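Long-range contacts in myosin IE heavy chain (Dictyostelium discoideum, PDB 1LKX), which binds actin and has an actin-activated ATPase activity, the chain described here being the motor domain of a single-headed myosin of the first class: residues Tyr65-Lys70 with Asn82-Arg86; Arg636-Leu640 with Phe688-Arg692; Gln411-Leu417 with Pro582-Arg586; Thr418-Gln423 with Glu615-Arg620. All coordinates share one frame; numbering follows the deposited sequence.

Contact 1 of 4, residues Tyr65-Lys70 with Asn82-Arg86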
# COMPACT_ATOMS: atom_id res chain seq x y z
N TYR A 65 -22.22 1.40 15.64
CA TYR A 65 -22.38 0.90 14.29
C TYR A 65 -22.43 -0.61 14.21
O TYR A 65 -22.81 -1.18 13.18
CB TYR A 65 -21.26 1.39 13.39
CG TYR A 65 -21.30 2.86 13.13
CD1 TYR A 65 -20.73 3.76 14.03
CD2 TYR A 65 -21.93 3.36 12.00
CE1 TYR A 65 -20.79 5.12 13.81
CE2 TYR A 65 -22.00 4.72 11.77
CZ TYR A 65 -21.43 5.60 12.68
OH TYR A 65 -21.52 6.95 12.46
N ASN A 66 -22.04 -1.26 15.30
CA ASN A 66 -22.04 -2.71 15.33
C ASN A 66 -23.45 -3.25 15.17
O ASN A 66 -24.36 -2.84 15.88
CB ASN A 66 -21.45 -3.21 16.65
CG ASN A 66 -21.23 -4.70 16.65
OD1 ASN A 66 -20.82 -5.28 17.66
ND2 ASN A 66 -21.49 -5.34 15.51
N GLY A 67 -23.63 -4.16 14.22
CA GLY A 67 -24.93 -4.76 13.99
C GLY A 67 -25.88 -3.93 13.14
O GLY A 67 -26.61 -4.47 12.30
N ARG A 68 -25.86 -2.62 13.36
CA ARG A 68 -26.73 -1.70 12.64
C ARG A 68 -26.55 -1.66 11.12
O ARG A 68 -25.49 -2.00 10.59
CB ARG A 68 -26.56 -0.29 13.22
CG ARG A 68 -26.97 -0.21 14.67
CD ARG A 68 -27.11 1.21 15.13
NE ARG A 68 -27.97 1.29 16.31
CZ ARG A 68 -29.26 0.95 16.30
NH1 ARG A 68 -29.84 0.52 15.19
NH2 ARG A 68 -29.97 1.05 17.41
N TYR A 69 -27.61 -1.25 10.43
CA TYR A 69 -27.60 -1.15 8.98
C TYR A 69 -27.13 0.22 8.53
O TYR A 69 -27.27 1.21 9.25
CB TYR A 69 -28.99 -1.41 8.42
CG TYR A 69 -29.41 -2.85 8.51
CD1 TYR A 69 -28.56 -3.89 8.09
CD2 TYR A 69 -30.67 -3.19 9.00
CE1 TYR A 69 -28.96 -5.22 8.16
CE2 TYR A 69 -31.09 -4.53 9.07
CZ TYR A 69 -30.23 -5.54 8.65
OH TYR A 69 -30.64 -6.85 8.74
N LYS A 70 -26.59 0.26 7.31
CA LYS A 70 -26.06 1.50 6.74
C LYS A 70 -26.99 2.71 6.87
O LYS A 70 -26.53 3.82 7.15
CB LYS A 70 -25.70 1.28 5.27
CG LYS A 70 -24.61 2.21 4.73
CD LYS A 70 -23.26 1.51 4.66
CE LYS A 70 -23.27 0.36 3.65
NZ LYS A 70 -21.97 -0.37 3.66
N ASN A 82 -18.34 -3.24 9.61
CA ASN A 82 -19.47 -4.00 10.11
C ASN A 82 -20.08 -4.86 9.00
O ASN A 82 -20.39 -6.03 9.22
CB ASN A 82 -20.53 -3.06 10.70
CG ASN A 82 -21.72 -3.82 11.29
OD1 ASN A 82 -22.73 -4.08 10.62
ND2 ASN A 82 -21.60 -4.19 12.56
N ASP A 83 -20.25 -4.31 7.80
CA ASP A 83 -20.81 -5.10 6.72
C ASP A 83 -19.87 -6.24 6.38
O ASP A 83 -20.30 -7.39 6.25
CB ASP A 83 -21.03 -4.25 5.47
CG ASP A 83 -21.62 -5.06 4.31
OD1 ASP A 83 -21.69 -4.53 3.17
OD2 ASP A 83 -22.01 -6.23 4.52
N ALA A 84 -18.58 -5.93 6.25
CA ALA A 84 -17.58 -6.95 5.91
C ALA A 84 -17.64 -8.12 6.89
O ALA A 84 -17.68 -9.28 6.49
CB ALA A 84 -16.18 -6.35 5.91
N TYR A 85 -17.64 -7.79 8.18
CA TYR A 85 -17.69 -8.79 9.24
C TYR A 85 -18.95 -9.61 9.18
O TYR A 85 -18.88 -10.82 9.10
CB TYR A 85 -17.60 -8.11 10.59
CG TYR A 85 -17.50 -9.07 11.73
CD1 TYR A 85 -16.52 -10.07 11.73
CD2 TYR A 85 -18.36 -9.00 12.81
CE1 TYR A 85 -16.40 -10.96 12.78
CE2 TYR A 85 -18.26 -9.88 13.86
CZ TYR A 85 -17.28 -10.86 13.84
OH TYR A 85 -17.18 -11.76 14.86
N ARG A 86 -20.09 -8.95 9.25
CA ARG A 86 -21.38 -9.62 9.19
C ARG A 86 -21.46 -10.56 7.98
O ARG A 86 -21.88 -11.71 8.10
CB ARG A 86 -22.50 -8.58 9.12
CG ARG A 86 -23.88 -9.18 8.78
CD ARG A 86 -24.77 -8.19 7.98
NE ARG A 86 -25.21 -7.08 8.82
CZ ARG A 86 -25.29 -5.82 8.39
NH1 ARG A 86 -24.95 -5.53 7.14
NH2 ARG A 86 -25.69 -4.87 9.23
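Arg86 reaches from helix 77-91 to the turn at Gly67. Its NH2 donates a hydrogen bond to Gly67 O at 3.2 Å, with an N-H...O angle of 151°. The acceptor lies in the guanidinium plane, whereas NH2 stands above the carbonyl plane of Gly67, 58° out of it. Arg68 O lies equally near the same nitrogen. One face of the guanidinium meets Tyr69, with Arg86 CZ 3.7 Å from CE1. The bends at chi2 and chi3 of Arg86 bring its head to this place. Its NH1 also has a long salt bridge to Asp83 within the helix. With an alanine here, Gly67 O would probably lose its donor from the helix and Tyr69 would lose the guanidinium beside its ring. Asn82 points at the turn, and its CG lies 3.5 Å from Gly67 N. Lys70 NZ is 4.2 Å from Asp83 OD1, beyond a salt bridge. Its stronger partner is Asp43, and its charge also meets the ring of Tyr40. Arg68 turns elsewhere, to a salt bridge with Glu72. The contact joins the loop after helix 59-65 to helix 77-91. That helix packs on helix 107-121 through Asn82 and Tyr85, and on strand 581-588 through Asp83 and Ala84. Tyr69 meets Phe686 of helix 683-689 edge-to-face.

Contact 2 of 4, residues Arg636-Leu640 with Phe688-Arg692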
# COMPACT_ATOMS: atom_id res chain seq x y z
N ARG A 636 -35.55 -19.44 -0.19
CA ARG A 636 -35.27 -18.47 0.87
C ARG A 636 -36.47 -17.57 1.21
O ARG A 636 -36.75 -17.33 2.39
CB ARG A 636 -34.07 -17.61 0.49
CG ARG A 636 -33.89 -16.36 1.35
CD ARG A 636 -34.10 -16.64 2.84
NE ARG A 636 -33.82 -15.45 3.64
CZ ARG A 636 -32.60 -14.98 3.88
NH1 ARG A 636 -31.54 -15.60 3.37
NH2 ARG A 636 -32.43 -13.89 4.61
N TYR A 637 -37.15 -17.08 0.19
CA TYR A 637 -38.31 -16.22 0.42
C TYR A 637 -39.61 -16.90 -0.01
O TYR A 637 -40.27 -16.44 -0.95
CB TYR A 637 -38.16 -14.89 -0.33
CG TYR A 637 -37.08 -13.99 0.21
CD1 TYR A 637 -35.75 -14.12 -0.21
CD2 TYR A 637 -37.38 -12.99 1.13
CE1 TYR A 637 -34.75 -13.28 0.28
CE2 TYR A 637 -36.39 -12.15 1.63
CZ TYR A 637 -35.09 -12.30 1.20
OH TYR A 637 -34.12 -11.46 1.70
N LYS A 638 -39.98 -17.97 0.69
CA LYS A 638 -41.21 -18.72 0.39
C LYS A 638 -42.31 -18.48 1.42
O LYS A 638 -43.47 -18.25 1.07
CB LYS A 638 -40.91 -20.21 0.30
CG LYS A 638 -39.99 -20.57 -0.85
CD LYS A 638 -39.72 -22.06 -0.93
CE LYS A 638 -38.96 -22.57 0.28
NZ LYS A 638 -38.62 -24.02 0.14
N MET A 639 -41.93 -18.53 2.69
CA MET A 639 -42.87 -18.32 3.79
C MET A 639 -43.77 -17.10 3.56
O MET A 639 -44.99 -17.16 3.73
CB MET A 639 -42.11 -18.17 5.11
CG MET A 639 -40.67 -17.69 4.96
SD MET A 639 -39.59 -18.93 4.18
CE MET A 639 -38.96 -19.83 5.62
N LEU A 640 -43.15 -15.99 3.17
CA LEU A 640 -43.89 -14.76 2.90
C LEU A 640 -44.88 -15.05 1.79
O LEU A 640 -46.06 -14.69 1.87
CB LEU A 640 -42.94 -13.65 2.43
CG LEU A 640 -41.62 -13.35 3.17
CD1 LEU A 640 -40.62 -14.48 2.95
CD2 LEU A 640 -41.05 -12.04 2.64
N PHE A 688 -38.64 -7.42 2.67
CA PHE A 688 -38.65 -8.88 2.69
C PHE A 688 -37.75 -9.49 3.76
O PHE A 688 -38.16 -10.39 4.49
CB PHE A 688 -38.21 -9.42 1.33
CG PHE A 688 -39.15 -9.09 0.22
CD1 PHE A 688 -39.55 -7.78 -0.02
CD2 PHE A 688 -39.61 -10.09 -0.62
CE1 PHE A 688 -40.39 -7.48 -1.08
CE2 PHE A 688 -40.46 -9.80 -1.69
CZ PHE A 688 -40.85 -8.49 -1.92
N GLU A 689 -36.51 -9.01 3.82
CA GLU A 689 -35.54 -9.51 4.78
C GLU A 689 -35.88 -9.19 6.24
O GLU A 689 -35.61 -9.99 7.14
CB GLU A 689 -34.15 -8.96 4.45
CG GLU A 689 -33.01 -9.59 5.25
CD GLU A 689 -32.82 -11.07 4.96
OE1 GLU A 689 -31.89 -11.68 5.53
OE2 GLU A 689 -33.60 -11.63 4.16
N GLU A 690 -36.47 -8.02 6.48
CA GLU A 690 -36.84 -7.64 7.84
C GLU A 690 -38.09 -8.44 8.23
O GLU A 690 -38.62 -8.29 9.33
CB GLU A 690 -37.12 -6.13 7.93
CG GLU A 690 -36.73 -5.52 9.28
CD GLU A 690 -35.22 -5.57 9.54
OE1 GLU A 690 -34.47 -4.84 8.86
OE2 GLU A 690 -34.79 -6.34 10.43
N LYS A 691 -38.54 -9.29 7.30
CA LYS A 691 -39.69 -10.17 7.51
C LYS A 691 -39.22 -11.62 7.38
O LYS A 691 -39.49 -12.28 6.37
CB LYS A 691 -40.79 -9.88 6.47
CG LYS A 691 -41.96 -10.87 6.52
CD LYS A 691 -43.10 -10.49 5.59
CE LYS A 691 -43.88 -9.29 6.11
NZ LYS A 691 -45.02 -8.91 5.22
N ARG A 692 -38.52 -12.10 8.40
CA ARG A 692 -38.01 -13.48 8.42
C ARG A 692 -37.89 -13.97 9.87
O ARG A 692 -37.24 -13.34 10.70
CB ARG A 692 -36.63 -13.54 7.75
CG ARG A 692 -36.23 -14.90 7.15
CD ARG A 692 -36.04 -16.00 8.19
NE ARG A 692 -37.29 -16.65 8.59
CZ ARG A 692 -37.36 -17.74 9.36
NH1 ARG A 692 -36.25 -18.30 9.84
NH2 ARG A 692 -38.54 -18.27 9.66
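Glu689 takes its polar partners from Tyr637 and Arg636 of the segment 636-640. Tyr637 OH gives OE2 a weak hydrogen bond, at 2.5 Å. Arg636 NH2 forms a salt bridge to the Glu689 carboxylate, though the position of this nitrogen is doubtful in the model. The Arg636 and Glu689 side chains cross at about a right angle. Glu689 bends at chi2 (65°), which folds its carboxylate back toward these partners.

The apolar part lies beside this polar end. Tyr637 CG is anti to its carbonyl carbon (chi1 -69°), and the ring is directed at the backbone of Phe688. Its CE2 touches Phe688 CB at 3.3 Å. Its CD2 lies at the edge of the Phe688 ring, 4.1 Å from CD2 of that residue. Leu640 CD2 meets the same Phe688 CD2 at 4.1 Å. It also touches the aliphatic chain of Lys691, 3.9 Å from CD.

A looser contact is that of Met639 CE, which comes over one face of the Arg692 guanidinium, 4.4 Å from NH2. Phe633 stacks on Tyr637, and Ile665 touches Phe688. The arrangement is consistent with the myosin converter: the loop 636-640 packs on the last modelled residues, which probably lead toward the lever arm.

Contact 3 of 4, residues Gln411-Leu417 with Pro582-Arg586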
# COMPACT_ATOMS: atom_id res chain seq x y z
N GLN A 411 -6.46 0.54 -9.67
CA GLN A 411 -7.49 1.31 -10.37
C GLN A 411 -8.20 0.41 -11.38
O GLN A 411 -9.42 0.42 -11.49
CB GLN A 411 -6.86 2.50 -11.09
CG GLN A 411 -7.79 3.28 -12.00
CD GLN A 411 -9.03 3.80 -11.30
OE1 GLN A 411 -9.02 4.02 -10.09
NE2 GLN A 411 -10.09 4.02 -12.06
N GLN A 412 -7.41 -0.36 -12.10
CA GLN A 412 -7.93 -1.28 -13.10
C GLN A 412 -8.91 -2.25 -12.44
O GLN A 412 -9.95 -2.57 -13.01
CB GLN A 412 -6.76 -2.04 -13.74
CG GLN A 412 -7.15 -3.17 -14.68
CD GLN A 412 -8.14 -2.76 -15.74
OE1 GLN A 412 -8.14 -1.62 -16.20
NE2 GLN A 412 -8.97 -3.70 -16.16
N LEU A 413 -8.58 -2.69 -11.23
CA LEU A 413 -9.43 -3.62 -10.48
C LEU A 413 -10.76 -2.98 -10.10
O LEU A 413 -11.83 -3.55 -10.34
CB LEU A 413 -8.72 -4.10 -9.20
CG LEU A 413 -9.58 -5.02 -8.33
CD1 LEU A 413 -9.77 -6.34 -9.04
CD2 LEU A 413 -8.93 -5.24 -6.98
N PHE A 414 -10.71 -1.80 -9.49
CA PHE A 414 -11.94 -1.11 -9.13
C PHE A 414 -12.86 -1.07 -10.36
O PHE A 414 -14.03 -1.44 -10.30
CB PHE A 414 -11.66 0.32 -8.68
CG PHE A 414 -11.49 0.47 -7.20
CD1 PHE A 414 -10.29 0.16 -6.59
CD2 PHE A 414 -12.54 0.95 -6.41
CE1 PHE A 414 -10.12 0.33 -5.22
CE2 PHE A 414 -12.38 1.13 -5.04
CZ PHE A 414 -11.17 0.82 -4.44
N ILE A 415 -12.31 -0.62 -11.48
CA ILE A 415 -13.08 -0.53 -12.71
C ILE A 415 -13.66 -1.88 -13.09
O ILE A 415 -14.87 -2.01 -13.25
CB ILE A 415 -12.22 0.00 -13.88
CG1 ILE A 415 -11.93 1.49 -13.67
CG2 ILE A 415 -12.94 -0.21 -15.19
CD1 ILE A 415 -11.03 2.10 -14.72
N GLU A 416 -12.80 -2.89 -13.24
CA GLU A 416 -13.27 -4.22 -13.61
C GLU A 416 -14.42 -4.69 -12.71
O GLU A 416 -15.32 -5.38 -13.18
CB GLU A 416 -12.14 -5.25 -13.56
CG GLU A 416 -12.61 -6.65 -13.95
CD GLU A 416 -13.26 -6.69 -15.33
OE1 GLU A 416 -14.17 -7.52 -15.54
OE2 GLU A 416 -12.86 -5.89 -16.21
N LEU A 417 -14.37 -4.31 -11.44
CA LEU A 417 -15.44 -4.67 -10.50
C LEU A 417 -16.55 -3.62 -10.57
O LEU A 417 -17.51 -3.73 -11.34
CB LEU A 417 -14.92 -4.74 -9.06
CG LEU A 417 -13.87 -5.80 -8.71
CD1 LEU A 417 -13.63 -5.80 -7.21
CD2 LEU A 417 -14.34 -7.17 -9.16
N PRO A 582 -15.88 -8.07 -2.25
CA PRO A 582 -15.35 -6.70 -2.20
C PRO A 582 -16.11 -5.72 -1.32
O PRO A 582 -17.33 -5.81 -1.14
CB PRO A 582 -15.39 -6.26 -3.66
CG PRO A 582 -15.36 -7.53 -4.42
CD PRO A 582 -16.28 -8.40 -3.63
N HIS A 583 -15.36 -4.77 -0.79
CA HIS A 583 -15.85 -3.69 0.06
C HIS A 583 -14.90 -2.58 -0.31
O HIS A 583 -13.69 -2.75 -0.21
CB HIS A 583 -15.70 -4.06 1.53
CG HIS A 583 -16.60 -5.17 1.96
ND1 HIS A 583 -17.94 -4.98 2.23
CD2 HIS A 583 -16.37 -6.49 2.12
CE1 HIS A 583 -18.50 -6.14 2.54
NE2 HIS A 583 -17.57 -7.07 2.48
N TYR A 584 -15.43 -1.46 -0.77
CA TYR A 584 -14.56 -0.39 -1.21
C TYR A 584 -14.57 0.88 -0.39
O TYR A 584 -15.61 1.34 0.07
CB TYR A 584 -14.86 -0.04 -2.67
CG TYR A 584 -15.44 -1.18 -3.47
CD1 TYR A 584 -16.80 -1.49 -3.40
CD2 TYR A 584 -14.63 -1.93 -4.31
CE1 TYR A 584 -17.34 -2.54 -4.14
CE2 TYR A 584 -15.15 -2.99 -5.06
CZ TYR A 584 -16.51 -3.28 -4.98
OH TYR A 584 -17.04 -4.32 -5.72
N VAL A 585 -13.37 1.42 -0.20
CA VAL A 585 -13.17 2.67 0.51
C VAL A 585 -12.34 3.46 -0.46
O VAL A 585 -11.40 2.93 -1.00
CB VAL A 585 -12.36 2.49 1.82
CG1 VAL A 585 -12.03 3.83 2.43
CG2 VAL A 585 -13.16 1.68 2.82
N ARG A 586 -12.68 4.71 -0.70
CA ARG A 586 -11.89 5.53 -1.61
C ARG A 586 -11.56 6.85 -0.92
O ARG A 586 -12.43 7.69 -0.70
CB ARG A 586 -12.65 5.77 -2.91
CG ARG A 586 -13.36 4.53 -3.40
CD ARG A 586 -13.39 4.49 -4.91
NE ARG A 586 -12.06 4.29 -5.44
CZ ARG A 586 -11.80 4.09 -6.73
NH1 ARG A 586 -10.54 3.91 -7.13
NH2 ARG A 586 -12.79 4.06 -7.61
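Phe414 and Arg586 lie flat on each other. The guanidinium stacks over one face of the ring with the planes 13° apart, and Arg586 CZ stands 3.6 Å from the centroid of the Phe414 ring. This is a cation-pi contact, offset toward the rim of the ring, and the two side chains run past each other in opposite directions. Arg586 CG is anti to its carbonyl carbon (chi1 -42°), and bends at chi2 and chi3 then lay the head on the ring. At its edge NH1 gives Gln411 OE1 a weak hydrogen bond of 3.3 Å. NE is hydrogen-bonded to Ser100 OG. The amide and guanidinium planes are nearly parallel, and OE1 lies in the guanidinium plane. With a leucine in place of Arg586, Gln411 OE1 and Ser100 OG would probably be left without this donor, and the Phe414 face without its cation-pi partner.

Tyr584 meets the same phenylalanine obliquely, with ring planes 49° apart. Its CB touches Phe414 CE2 at 3.6 Å. Leu417 sits about one turn further along the helix. Its CD1 lies at the edge of the Tyr584 ring, 3.9 Å from CE2, and also touches Pro582 CG at 3.7 Å.

The contact sets helix 398-430, which corresponds to the myosin relay helix, against strand 581-588 of the central sheet. That strand runs between strands 45-48 and 95-100, parallel to both, and Phe414 also touches Ile98 and Ser100 of strand 95-100.

Contact 4 of 4, residues Thr418-Gln423 with Glu615-Arg620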
# COMPACT_ATOMS: atom_id res chain seq x y z
N THR A 418 -16.38 -2.59 -9.76
CA THR A 418 -17.31 -1.49 -9.65
C THR A 418 -18.05 -0.92 -10.89
O THR A 418 -19.24 -0.61 -10.81
CB THR A 418 -16.60 -0.32 -8.95
OG1 THR A 418 -17.51 0.29 -8.03
CG2 THR A 418 -16.12 0.72 -9.97
N LEU A 419 -17.38 -0.75 -12.02
CA LEU A 419 -18.07 -0.19 -13.19
C LEU A 419 -18.32 -1.14 -14.35
O LEU A 419 -19.46 -1.37 -14.75
CB LEU A 419 -17.33 1.04 -13.71
CG LEU A 419 -17.39 2.32 -12.87
CD1 LEU A 419 -16.45 3.37 -13.45
CD2 LEU A 419 -18.82 2.82 -12.85
N LYS A 420 -17.25 -1.70 -14.90
CA LYS A 420 -17.37 -2.62 -16.02
C LYS A 420 -18.19 -3.84 -15.68
O LYS A 420 -19.23 -4.09 -16.28
CB LYS A 420 -15.99 -3.05 -16.50
CG LYS A 420 -16.04 -4.19 -17.47
CD LYS A 420 -14.66 -4.58 -17.95
CE LYS A 420 -14.69 -5.90 -18.70
NZ LYS A 420 -15.17 -7.04 -17.85
N SER A 421 -17.73 -4.62 -14.71
CA SER A 421 -18.44 -5.81 -14.32
C SER A 421 -19.92 -5.60 -14.09
O SER A 421 -20.74 -6.18 -14.79
CB SER A 421 -17.85 -6.40 -13.06
OG SER A 421 -18.77 -7.32 -12.51
N GLU A 422 -20.28 -4.76 -13.12
CA GLU A 422 -21.70 -4.53 -12.83
C GLU A 422 -22.54 -4.28 -14.06
O GLU A 422 -23.53 -4.97 -14.28
CB GLU A 422 -21.92 -3.36 -11.86
CG GLU A 422 -23.42 -3.07 -11.67
CD GLU A 422 -23.72 -1.86 -10.79
OE1 GLU A 422 -24.90 -1.44 -10.76
OE2 GLU A 422 -22.79 -1.35 -10.12
N GLN A 423 -22.14 -3.30 -14.86
CA GLN A 423 -22.86 -2.95 -16.09
C GLN A 423 -22.93 -4.11 -17.09
O GLN A 423 -23.99 -4.44 -17.63
CB GLN A 423 -22.19 -1.77 -16.79
CG GLN A 423 -22.59 -0.40 -16.28
CD GLN A 423 -22.20 0.69 -17.26
OE1 GLN A 423 -21.02 0.97 -17.46
NE2 GLN A 423 -23.20 1.30 -17.88
N GLU A 615 -19.20 8.63 -12.42
CA GLU A 615 -19.70 7.56 -13.26
C GLU A 615 -20.16 6.41 -12.37
O GLU A 615 -20.60 5.37 -12.85
CB GLU A 615 -18.62 7.08 -14.23
CG GLU A 615 -18.18 8.15 -15.23
CD GLU A 615 -17.33 9.24 -14.60
OE1 GLU A 615 -17.04 10.24 -15.29
OE2 GLU A 615 -16.95 9.08 -13.43
N ASN A 616 -20.05 6.62 -11.07
CA ASN A 616 -20.44 5.62 -10.09
C ASN A 616 -21.85 5.96 -9.66
O ASN A 616 -22.76 5.15 -9.78
CB ASN A 616 -19.49 5.67 -8.90
CG ASN A 616 -19.25 4.32 -8.29
OD1 ASN A 616 -20.05 3.82 -7.48
ND2 ASN A 616 -18.14 3.69 -8.68
N VAL A 617 -22.02 7.18 -9.16
CA VAL A 617 -23.33 7.66 -8.73
C VAL A 617 -24.27 7.44 -9.90
O VAL A 617 -25.41 6.99 -9.73
CB VAL A 617 -23.32 9.17 -8.42
CG1 VAL A 617 -24.52 9.52 -7.56
CG2 VAL A 617 -22.05 9.55 -7.72
N ARG A 618 -23.80 7.75 -11.10
CA ARG A 618 -24.61 7.59 -12.29
C ARG A 618 -25.09 6.14 -12.40
O ARG A 618 -26.29 5.89 -12.39
CB ARG A 618 -23.80 8.01 -13.52
CG ARG A 618 -24.65 8.43 -14.71
CD ARG A 618 -23.80 9.05 -15.82
NE ARG A 618 -23.02 10.19 -15.33
CZ ARG A 618 -23.54 11.37 -14.98
NH1 ARG A 618 -24.85 11.58 -15.08
NH2 ARG A 618 -22.76 12.33 -14.52
N VAL A 619 -24.16 5.19 -12.50
CA VAL A 619 -24.52 3.78 -12.61
C VAL A 619 -25.46 3.40 -11.48
O VAL A 619 -26.53 2.86 -11.71
CB VAL A 619 -23.28 2.85 -12.56
CG1 VAL A 619 -23.70 1.43 -12.23
CG2 VAL A 619 -22.57 2.86 -13.89
N ARG A 620 -25.04 3.69 -10.25
CA ARG A 620 -25.82 3.38 -9.06
C ARG A 620 -27.28 3.85 -9.21
O ARG A 620 -28.22 3.20 -8.73
CB ARG A 620 -25.19 4.04 -7.83
CG ARG A 620 -25.58 3.41 -6.50
CD ARG A 620 -25.01 2.00 -6.38
NE ARG A 620 -25.69 1.05 -7.25
CZ ARG A 620 -25.09 0.01 -7.82
NH1 ARG A 620 -23.79 -0.20 -7.61
NH2 ARG A 620 -25.78 -0.83 -8.58
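Glu422 and Arg620 face each other as an ion pair, with Val619 beside them. From CB of Glu422 the chain leaves with CG anti to the backbone N (chi1 175°). It stays extended beyond CG, and CB and CG serve as the stem that carries the carboxylate across. CD comes to 3.6 Å from Val619 CG1. OE1 touches the same methyl at 3.4 Å and pairs with Arg620 NH2. That bond is very short in the model, and its exact length is doubtful. OE2 accepts from Arg620 NH1 at 2.9 Å on its syn side, 28° out of the carboxylate plane. The two flat groups are nearly parallel, their planes 4° apart, and form a two-bond salt bridge. Arg620 NH2 also has a weak hydrogen bond to Phe624 O.

Beside the ion pair Leu419 CD2 meets Val619 CG2 at 3.9 Å, and the aliphatic part of Gln423 approaches the same methyl.

Over the segments 418-423 and 615-620 the two helices run roughly parallel, in the same direction. Helix 398-430, here with a wider pi-type turn at 418-421, corresponds to the relay helix of myosins, and helix 614-622 to the SH1 helix. The loop residues Tyr438 and Phe439 touch Leu419 and Glu615, and Ile41 touches Asn616.

Contacts 3 and 4 follow each other on helix 398-430, with centres 11 Å apart. A probable hydrogen bond from Lys420 N to Ile415 O, 2.9 Å, joins them through the wide turn. The helix meets the central sheet in contact 3 and helix 614-622 in contact 4. Contact 3 is nearest the nucleotide: the Val585 side chain is about 10 Å from ADP and about 13 Å from vanadate. Contact 1 touches contact 3, with Ala84 CA 3.4 Å from His583 NE2. It also touches contact 2, where Tyr69 CE2 is 3.4 Å from Glu690 OE1. Contacts 2 and 4 stay apart, about 17 Å between nearest atoms.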